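Local coordinates for periplasmic oligopeptide-binding protein (Burkholderia pseudomallei, PDB 3ZS6) that probably captures oligopeptides in the periplasm and hands them to an ABC transporter for uptake into the cell, at residues V11-E16 with V385-L390; G28-L33 with I494-S499; L282-D287 with V331-N336. One frame throughout, in Å; residues are numbered along the deposited sequence. Where two conformers were deposited one is given.

From the N terminus, strand 6-11 runs into segment 11-16, which opens contact 1, and helix 26-35 follows with segment 28-33, which opens contact 2. Contact 3 is complete before either has closed: 282-287 meets 331-336, joining helices 276-285 and 327-340, its centre about 32 Å from that of contact 1 and 38 Å from that of contact 2. Contact 1 then closes at 385-390, joining the loop after strand 6-11 to helix 387-395, and contact 2 closes at 494-499, tying helix 26-35 to the loop before strand 503-504. Contacts 1 and 2 therefore cross, with contact 3 nested inside both. The crossing pair also touches in space, Val15 packing on Gly28 and Ile31.

Contact 1: V11-E16 with V385-L390; sequences VPAEVE and VEFKVL
Lys388 lays its aliphatic chain along the backbone of Glu14 to Glu16, and Ala13 CB meets Phe387 CB at 3.7 Å. Lys388 CD comes within 3.6 Å of Glu14 O, and Lys388 CG lies 3.8 Å from Glu16 CA. The lysine runs beside Glu14, both chains pointing the same way, with CG of Glu14 4.0 Å from CD of Lys388. Beyond CD the chain bends (chi3 52°), carrying NZ to a water it shares with Glu14. Their charged ends do not meet directly: 5.2 Å separates Glu14 OE2 from Lys388 NZ, and that water accepts a hydrogen bond from NZ while donating to Glu14 OE2 and Val15 O. Phe387 also packs on the backbone of the bound peptide, so this contact, between the loop after strand 6-11 and the start of helix 387-395, borders the peptide-binding cleft of a two-lobed solute-binding protein. A second water accepts from Lys388 N at 3.1 Å and lies within hydrogen-bonding reach of Glu14 O and of Glu386 OE2, the latter belonging to the N-cap residue of helix 387-395. Farther out, Asn189 N and Trp186 NE1 hold the Glu14 carboxylate, while Glu24 N and Ser25 OG hold that of Glu16.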
loop_
_atom_site.group_PDB
_atom_site.type_symbol
_atom_site.label_atom_id
_atom_site.label_comp_id
_atom_site.label_asym_id
_atom_site.label_seq_id
_atom_site.Cartn_x
_atom_site.Cartn_y
_atom_site.Cartn_z
ATOM N N VAL A 11 -11.190 9.846 -2.264
ATOM C CA VAL A 11 -10.098 8.931 -2.617
ATOM C C VAL A 11 -9.489 9.301 -3.982
ATOM O O VAL A 11 -10.160 9.906 -4.821
ATOM C CB VAL A 11 -10.542 7.453 -2.564
ATOM C CG1 VAL A 11 -10.787 7.018 -1.103
ATOM C CG2 VAL A 11 -11.787 7.232 -3.414
ATOM N N PRO A 12 -8.208 8.951 -4.200
ATOM C CA PRO A 12 -7.459 9.468 -5.359
ATOM C C PRO A 12 -7.842 8.841 -6.704
ATOM O O PRO A 12 -7.427 9.347 -7.745
ATOM C CB PRO A 12 -6.001 9.134 -5.013
ATOM C CG PRO A 12 -6.111 7.903 -4.126
ATOM C CD PRO A 12 -7.361 8.140 -3.303
ATOM N N ALA A 13 -8.626 7.767 -6.689
ATOM C CA ALA A 13 -8.996 7.084 -7.928
ATOM C C ALA A 13 -10.122 6.079 -7.681
ATOM O O ALA A 13 -10.437 5.770 -6.528
ATOM C CB ALA A 13 -7.781 6.376 -8.523
ATOM N N GLU A 14 -10.732 5.584 -8.758
ATOM C CA GLU A 14 -11.723 4.510 -8.660
ATOM C C GLU A 14 -11.057 3.257 -8.104
ATOM O O GLU A 14 -9.972 2.870 -8.557
ATOM C CB GLU A 14 -12.330 4.210 -10.033
ATOM C CG GLU A 14 -13.204 2.943 -10.093
ATOM C CD GLU A 14 -14.498 3.068 -9.293
ATOM O OE1 GLU A 14 -14.847 4.193 -8.862
ATOM O OE2 GLU A 14 -15.162 2.032 -9.088
ATOM N N VAL A 15 -11.702 2.629 -7.123
ATOM C CA VAL A 15 -11.159 1.433 -6.468
ATOM C C VAL A 15 -11.072 0.275 -7.461
ATOM O O VAL A 15 -11.957 0.119 -8.306
ATOM C CB VAL A 15 -12.034 1.016 -5.251
ATOM C CG1 VAL A 15 -13.389 0.430 -5.714
ATOM C CG2 VAL A 15 -11.284 0.037 -4.355
ATOM N N GLU A 16 -10.019 -0.539 -7.359
ATOM C CA GLU A 16 -9.790 -1.611 -8.331
ATOM C C GLU A 16 -10.743 -2.792 -8.122
ATOM O O GLU A 16 -11.094 -3.493 -9.066
ATOM C CB GLU A 16 -8.327 -2.092 -8.308
ATOM C CG GLU A 16 -7.894 -2.795 -7.010
ATOM C CD GLU A 16 -7.527 -1.826 -5.892
ATOM O OE1 GLU A 16 -7.665 -0.599 -6.090
ATOM O OE2 GLU A 16 -7.085 -2.293 -4.816
ATOM N N VAL A 385 -2.538 7.941 -17.447
ATOM C CA VAL A 385 -3.638 6.980 -17.504
ATOM C C VAL A 385 -4.371 6.903 -16.173
ATOM O O VAL A 385 -3.887 7.410 -15.152
ATOM C CB VAL A 385 -3.141 5.555 -17.834
ATOM C CG1 VAL A 385 -2.452 5.521 -19.190
ATOM C CG2 VAL A 385 -2.216 5.047 -16.729
ATOM N N GLU A 386 -5.535 6.255 -16.187
ATOM C CA GLU A 386 -6.266 5.958 -14.963
ATOM C C GLU A 386 -5.433 5.029 -14.071
ATOM O O GLU A 386 -4.706 4.159 -14.566
ATOM C CB GLU A 386 -7.614 5.300 -15.286
ATOM C CG GLU A 386 -8.373 4.855 -14.054
ATOM C CD GLU A 386 -9.744 4.278 -14.378
ATOM O OE1 GLU A 386 -10.003 3.979 -15.565
ATOM O OE2 GLU A 386 -10.562 4.133 -13.439
ATOM N N PHE A 387 -5.547 5.204 -12.759
ATOM C CA PHE A 387 -4.741 4.419 -11.819
ATOM C C PHE A 387 -4.900 2.903 -11.969
ATOM O O PHE A 387 -3.912 2.172 -11.904
ATOM C CB PHE A 387 -5.028 4.835 -10.372
ATOM C CG PHE A 387 -4.152 4.146 -9.362
ATOM C CD1 PHE A 387 -2.773 4.339 -9.370
ATOM C CD2 PHE A 387 -4.704 3.304 -8.406
ATOM C CE1 PHE A 387 -1.956 3.703 -8.430
ATOM C CE2 PHE A 387 -3.898 2.663 -7.469
ATOM C CZ PHE A 387 -2.524 2.861 -7.481
ATOM N N LYS A 388 -6.133 2.429 -12.152
ATOM C CA LYS A 388 -6.384 0.994 -12.325
ATOM C C LYS A 388 -5.624 0.443 -13.519
ATOM O O LYS A 388 -5.121 -0.678 -13.486
ATOM C CB LYS A 388 -7.879 0.716 -12.530
ATOM C CG LYS A 388 -8.674 0.566 -11.248
ATOM C CD LYS A 388 -10.163 0.785 -11.500
ATOM C CE LYS A 388 -10.675 -0.089 -12.635
ATOM N NZ LYS A 388 -12.130 0.146 -12.898
ATOM N N VAL A 389 -5.583 1.230 -14.588
ATOM C CA VAL A 389 -4.866 0.850 -15.797
ATOM C C VAL A 389 -3.361 0.849 -15.533
ATOM O O VAL A 389 -2.644 -0.063 -15.945
ATOM C CB VAL A 389 -5.205 1.801 -16.963
ATOM C CG1 VAL A 389 -4.200 1.646 -18.118
ATOM C CG2 VAL A 389 -6.633 1.554 -17.439
ATOM N N LEU A 390 -2.886 1.878 -14.844
ATOM C CA LEU A 390 -1.470 1.959 -14.509
ATOM C C LEU A 390 -1.054 0.713 -13.739
ATOM O O LEU A 390 -0.036 0.104 -14.053
ATOM C CB LEU A 390 -1.179 3.209 -13.676
ATOM C CG LEU A 390 0.299 3.395 -13.299
ATOM C CD1 LEU A 390 1.152 3.464 -14.564
ATOM C CD2 LEU A 390 0.482 4.642 -12.446
HETATM O O HOH W 1 -8.571 3.817 -10.955
HETATM O O HOH W 2 -9.995 6.751 -11.364
HETATM O O HOH W 3 -14.215 -0.300 -10.501
#

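Contact 2: G28-L33 with I494-S499; sequences GNTIGL and IDMRAS
Met496 reaches from the 494-499 loop to helix 26-35 with its thioether end, touching Asn29, Thr30 and Leu33. In one of two modelled conformers, bends at chi2 (-67°) and chi3 (113°) fold the chain so that sulfur and methyl share Asn29 CB, while SD alone adds Leu33 and CE alone adds Thr30. SD touches Asn29 CB (3.8 Å) and Leu33 CD1 (3.9 Å), both on its helix-facing side, the leucine chain standing at about a right angle to the methionine. CE passes the Thr30 side chain at a slant, 3.7 Å from OG1. The threonine hydroxyl is held by Trp26 O, one helical turn back, and accepts from a water at 2.8 Å. That water donates to Asp495 O and accepts from Arg497 N, so it bridges helix and loop where the side chains meet only by packing. Within the loop, Arg497 NH1 bonds Asp495 OD1 at 2.8 Å, in the guanidinium plane but from above the carboxylate, and Arg479 holds the other carboxylate oxygen. Ser25 O and Ala152 N fix the Asn29 amide. Asn29 and Met496 both pack on an acidic side chain of the bound peptide, placing this buried junction in the wall of the peptide-binding cleft.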
loop_
_atom_site.group_PDB
_atom_site.type_symbol
_atom_site.label_atom_id
_atom_site.label_comp_id
_atom_site.label_asym_id
_atom_site.label_seq_id
_atom_site.Cartn_x
_atom_site.Cartn_y
_atom_site.Cartn_z
ATOM N N GLY A 28 -8.378 0.589 -2.052
ATOM C CA GLY A 28 -9.060 -0.681 -1.858
ATOM C C GLY A 28 -9.086 -1.122 -0.401
ATOM O O GLY A 28 -10.096 -1.627 0.095
ATOM N N ASN A 29 -7.970 -0.938 0.293
ATOM C CA ASN A 29 -7.909 -1.284 1.712
ATOM C C ASN A 29 -8.760 -0.366 2.591
ATOM O O ASN A 29 -9.439 -0.837 3.494
ATOM C CB ASN A 29 -6.463 -1.305 2.215
ATOM C CG ASN A 29 -5.750 -2.585 1.852
ATOM O OD1 ASN A 29 -5.716 -3.540 2.641
ATOM N ND2 ASN A 29 -5.158 -2.614 0.659
ATOM N N THR A 30 -8.721 0.939 2.326
ATOM C CA THR A 30 -9.504 1.893 3.123
ATOM C C THR A 30 -11.001 1.624 2.982
ATOM O O THR A 30 -11.717 1.487 3.977
ATOM C CB THR A 30 -9.222 3.351 2.723
ATOM O OG1 THR A 30 -7.825 3.642 2.890
ATOM C CG2 THR A 30 -10.048 4.299 3.589
ATOM N N ILE A 31 -11.477 1.546 1.743
ATOM C CA ILE A 31 -12.875 1.191 1.500
ATOM C C ILE A 31 -13.227 -0.227 1.992
ATOM O O ILE A 31 -14.206 -0.409 2.704
ATOM C CB ILE A 31 -13.244 1.343 0.022
ATOM C CG1 ILE A 31 -13.124 2.812 -0.388
ATOM C CG2 ILE A 31 -14.673 0.845 -0.235
ATOM C CD1 ILE A 31 -13.358 3.062 -1.871
ATOM N N GLY A 32 -12.421 -1.220 1.624
ATOM C CA GLY A 32 -12.706 -2.604 1.979
ATOM C C GLY A 32 -12.749 -2.897 3.475
ATOM O O GLY A 32 -13.489 -3.791 3.928
ATOM N N LEU A 33 -11.960 -2.157 4.253
ATOM C CA LEU A 33 -11.899 -2.400 5.696
ATOM C C LEU A 33 -13.055 -1.745 6.456
ATOM O O LEU A 33 -13.302 -2.061 7.617
ATOM C CB LEU A 33 -10.545 -1.985 6.273
ATOM C CG LEU A 33 -9.358 -2.872 5.875
ATOM C CD1 LEU A 33 -8.045 -2.235 6.303
ATOM C CD2 LEU A 33 -9.476 -4.297 6.456
ATOM N N ILE A 494 0.767 4.124 9.014
ATOM C CA ILE A 494 0.493 3.466 7.740
ATOM C C ILE A 494 -0.797 3.983 7.116
ATOM O O ILE A 494 -1.234 3.501 6.081
ATOM C CB ILE A 494 0.504 1.923 7.832
ATOM C CG1 ILE A 494 -0.711 1.391 8.578
ATOM C CG2 ILE A 494 1.802 1.426 8.466
ATOM C CD1 ILE A 494 -0.818 -0.134 8.500
ATOM N N ASP A 495 -1.386 4.989 7.754
ATOM C CA ASP A 495 -2.579 5.656 7.237
ATOM C C ASP A 495 -3.727 4.700 6.926
ATOM O O ASP A 495 -4.369 4.797 5.872
ATOM C CB ASP A 495 -2.259 6.537 6.019
ATOM C CG ASP A 495 -3.432 7.448 5.636
ATOM O OD1 ASP A 495 -4.302 7.727 6.496
ATOM O OD2 ASP A 495 -3.491 7.885 4.480
ATOM N N MET A 496 -3.984 3.776 7.848
ATOM C CA MET A 496 -5.139 2.899 7.741
ATOM C C MET A 496 -6.177 3.353 8.766
ATOM O O MET A 496 -6.225 2.858 9.905
ATOM C CB MET A 496 -4.739 1.430 7.929
ATOM C CG MET A 496 -4.211 0.747 6.642
ATOM S SD MET A 496 -5.480 0.539 5.356
ATOM C CE MET A 496 -4.926 1.643 4.046
ATOM N N ARG A 497 -6.990 4.317 8.355
ATOM C CA ARG A 497 -7.913 4.984 9.267
ATOM C C ARG A 497 -9.355 4.675 8.894
ATOM O O ARG A 497 -9.900 5.243 7.949
ATOM C CB ARG A 497 -7.659 6.502 9.254
ATOM C CG ARG A 497 -6.237 6.915 9.726
ATOM C CD ARG A 497 -5.976 8.407 9.473
ATOM N NE ARG A 497 -4.960 8.979 10.364
ATOM C CZ ARG A 497 -3.689 9.207 10.030
ATOM N NH1 ARG A 497 -3.238 8.898 8.812
ATOM N NH2 ARG A 497 -2.859 9.738 10.925
ATOM N N ALA A 498 -9.955 3.754 9.639
ATOM C CA ALA A 498 -11.303 3.275 9.360
ATOM C C ALA A 498 -12.345 4.286 9.792
ATOM O O ALA A 498 -12.161 5.006 10.776
ATOM C CB ALA A 498 -11.541 1.942 10.066
ATOM N N SER A 499 -13.456 4.330 9.069
ATOM C CA SER A 499 -14.527 5.259 9.413
ATOM C C SER A 499 -15.140 5.005 10.806
ATOM O O SER A 499 -15.552 5.946 11.489
ATOM C CB SER A 499 -15.608 5.222 8.333
ATOM O OG SER A 499 -15.053 5.542 7.068
HETATM O O HOH W 4 -7.018 4.940 5.286
#

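Contact 3: L282-D287 with V331-N336; sequences LAMVLD and VDYAKN
A Met-aromatic contact between Met284 and Tyr333 marks one side of a helix-to-helix junction, in which helix 276-285 meets helix 327-340 about 29 Å from the centre of the chain. The Met284 sulfur lies 4.9 Å from the centroid of the Tyr333 ring and 70° off the ring normal, an oblique approach that is neither over the face nor squarely at the edge. Both ends of the thioether reach the same ring atom: SD and CE are each 3.6 Å from Tyr333 CD1. The methionine crosses the tyrosine at about a right angle. Its first torsion (chi1 71°) swings CG out against the methyl of Ala334, and a turn at chi3 (-51°) brings its own methyl back against the ring.

Ala334 holds the middle of the junction. Its CB is 3.5 Å from Met284 CG and 3.6 Å from Val285 CG2, so one small methyl is gripped by two successive residues of the other segment. On the far side of that methyl from the tyrosine, Val285 CG2 meets Val331 CG2 at 4.1 Å. The backbones come close accordingly, with CA atoms of Val285 and Val331 5.8 Å apart.

The junction belongs to the helical layer of the lobe with the seven-stranded sheet: Ala283 and Leu286 touch strand 470-480, while helix 359-376 also packs here, Leu376 touching Val285 and Lys375 touching Val331. Arg330 NH1, on the partner helix just before Val331, bonds Met284 O, while Trp372 NE1 and Lys375 NZ of helix 359-376 bond Leu282 O and Val285 O respectively. Trp325, which touches Met284, also stacks edge-to-face with Tyr333.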
loop_
_atom_site.group_PDB
_atom_site.type_symbol
_atom_site.label_atom_id
_atom_site.label_comp_id
_atom_site.label_asym_id
_atom_site.label_seq_id
_atom_site.Cartn_x
_atom_site.Cartn_y
_atom_site.Cartn_z
ATOM N N LEU A 282 20.112 7.191 -14.239
ATOM C CA LEU A 282 18.834 7.887 -14.189
ATOM C C LEU A 282 18.533 8.341 -12.766
ATOM O O LEU A 282 18.027 9.445 -12.546
ATOM C CB LEU A 282 17.706 6.992 -14.714
ATOM C CG LEU A 282 17.745 6.602 -16.199
ATOM C CD1 LEU A 282 16.646 5.587 -16.521
ATOM C CD2 LEU A 282 17.612 7.833 -17.096
ATOM N N ALA A 283 18.871 7.493 -11.801
ATOM C CA ALA A 283 18.615 7.795 -10.395
ATOM C C ALA A 283 19.462 8.943 -9.849
ATOM O O ALA A 283 18.962 9.804 -9.123
ATOM C CB ALA A 283 18.815 6.546 -9.540
ATOM N N MET A 284 20.744 8.952 -10.187
ATOM C CA MET A 284 21.684 9.841 -9.515
ATOM C C MET A 284 21.614 11.281 -10.008
ATOM O O MET A 284 22.099 12.190 -9.346
ATOM C CB MET A 284 23.121 9.305 -9.625
ATOM C CG MET A 284 23.726 9.393 -11.006
ATOM S SD MET A 284 25.329 8.557 -11.087
ATOM C CE MET A 284 26.176 9.281 -9.688
ATOM N N VAL A 285 20.999 11.495 -11.164
ATOM C CA VAL A 285 20.907 12.846 -11.712
ATOM C C VAL A 285 19.725 13.676 -11.165
ATOM O O VAL A 285 19.775 14.910 -11.162
ATOM C CB VAL A 285 20.888 12.798 -13.251
ATOM C CG1 VAL A 285 20.221 14.019 -13.823
ATOM C CG2 VAL A 285 22.321 12.637 -13.789
ATOM N N LEU A 286 18.676 13.007 -10.688
ATOM C CA LEU A 286 17.502 13.708 -10.164
ATOM C C LEU A 286 17.791 14.430 -8.842
ATOM O O LEU A 286 18.279 13.829 -7.888
ATOM C CB LEU A 286 16.326 12.741 -9.967
ATOM C CG LEU A 286 15.847 11.890 -11.142
ATOM C CD1 LEU A 286 14.873 10.821 -10.641
ATOM C CD2 LEU A 286 15.209 12.738 -12.242
ATOM N N ASP A 287 17.468 15.717 -8.791
ATOM C CA ASP A 287 17.688 16.527 -7.594
ATOM C C ASP A 287 16.454 16.465 -6.686
ATOM O O ASP A 287 15.489 17.211 -6.883
ATOM C CB ASP A 287 17.979 17.972 -8.005
ATOM C CG ASP A 287 18.588 18.792 -6.884
ATOM O OD1 ASP A 287 18.272 18.527 -5.703
ATOM O OD2 ASP A 287 19.379 19.711 -7.194
ATOM N N VAL A 331 26.369 14.394 -12.426
ATOM C CA VAL A 331 26.052 14.329 -13.847
ATOM C C VAL A 331 27.178 13.697 -14.673
ATOM O O VAL A 331 26.929 12.845 -15.531
ATOM C CB VAL A 331 25.717 15.732 -14.395
ATOM C CG1 VAL A 331 25.712 15.722 -15.914
ATOM C CG2 VAL A 331 24.374 16.212 -13.835
ATOM N N ASP A 332 28.413 14.118 -14.416
ATOM C CA ASP A 332 29.576 13.526 -15.087
ATOM C C ASP A 332 29.636 12.016 -14.879
ATOM O O ASP A 332 29.798 11.244 -15.825
ATOM C CB ASP A 332 30.872 14.157 -14.572
ATOM C CG ASP A 332 31.096 15.555 -15.110
ATOM O OD1 ASP A 332 30.722 15.807 -16.275
ATOM O OD2 ASP A 332 31.651 16.397 -14.368
ATOM N N TYR A 333 29.522 11.593 -13.628
ATOM C CA TYR A 333 29.556 10.174 -13.312
ATOM C C TYR A 333 28.429 9.448 -14.052
ATOM O O TYR A 333 28.637 8.384 -14.630
ATOM C CB TYR A 333 29.448 9.977 -11.800
ATOM C CG TYR A 333 29.764 8.580 -11.315
ATOM C CD1 TYR A 333 28.813 7.571 -11.384
ATOM C CD2 TYR A 333 31.011 8.274 -10.774
ATOM C CE1 TYR A 333 29.090 6.298 -10.941
ATOM C CE2 TYR A 333 31.302 6.996 -10.327
ATOM C CZ TYR A 333 30.334 6.012 -10.414
ATOM O OH TYR A 333 30.596 4.735 -9.971
ATOM N N ALA A 334 27.234 10.036 -14.054
ATOM C CA ALA A 334 26.075 9.383 -14.668
ATOM C C ALA A 334 26.207 9.280 -16.190
ATOM O O ALA A 334 25.883 8.245 -16.785
ATOM C CB ALA A 334 24.769 10.108 -14.275
ATOM N N LYS A 335 26.674 10.354 -16.822
ATOM C CA LYS A 335 26.939 10.325 -18.263
ATOM C C LYS A 335 27.961 9.244 -18.628
ATOM O O LYS A 335 27.833 8.569 -19.649
ATOM C CB LYS A 335 27.405 11.697 -18.771
ATOM C CG LYS A 335 26.264 12.667 -19.038
ATOM C CD LYS A 335 26.739 13.954 -19.693
ATOM C CE LYS A 335 27.497 14.834 -18.714
ATOM N NZ LYS A 335 27.913 16.118 -19.346
ATOM N N ASN A 336 28.977 9.082 -17.792
ATOM C CA ASN A 336 29.983 8.046 -18.006
ATOM C C ASN A 336 29.380 6.645 -17.861
ATOM O O ASN A 336 29.756 5.710 -18.572
ATOM C CB ASN A 336 31.147 8.233 -17.030
ATOM C CG ASN A 336 32.451 7.663 -17.556
ATOM O OD1 ASN A 336 32.810 6.523 -17.264
ATOM N ND2 ASN A 336 33.171 8.462 -18.336
#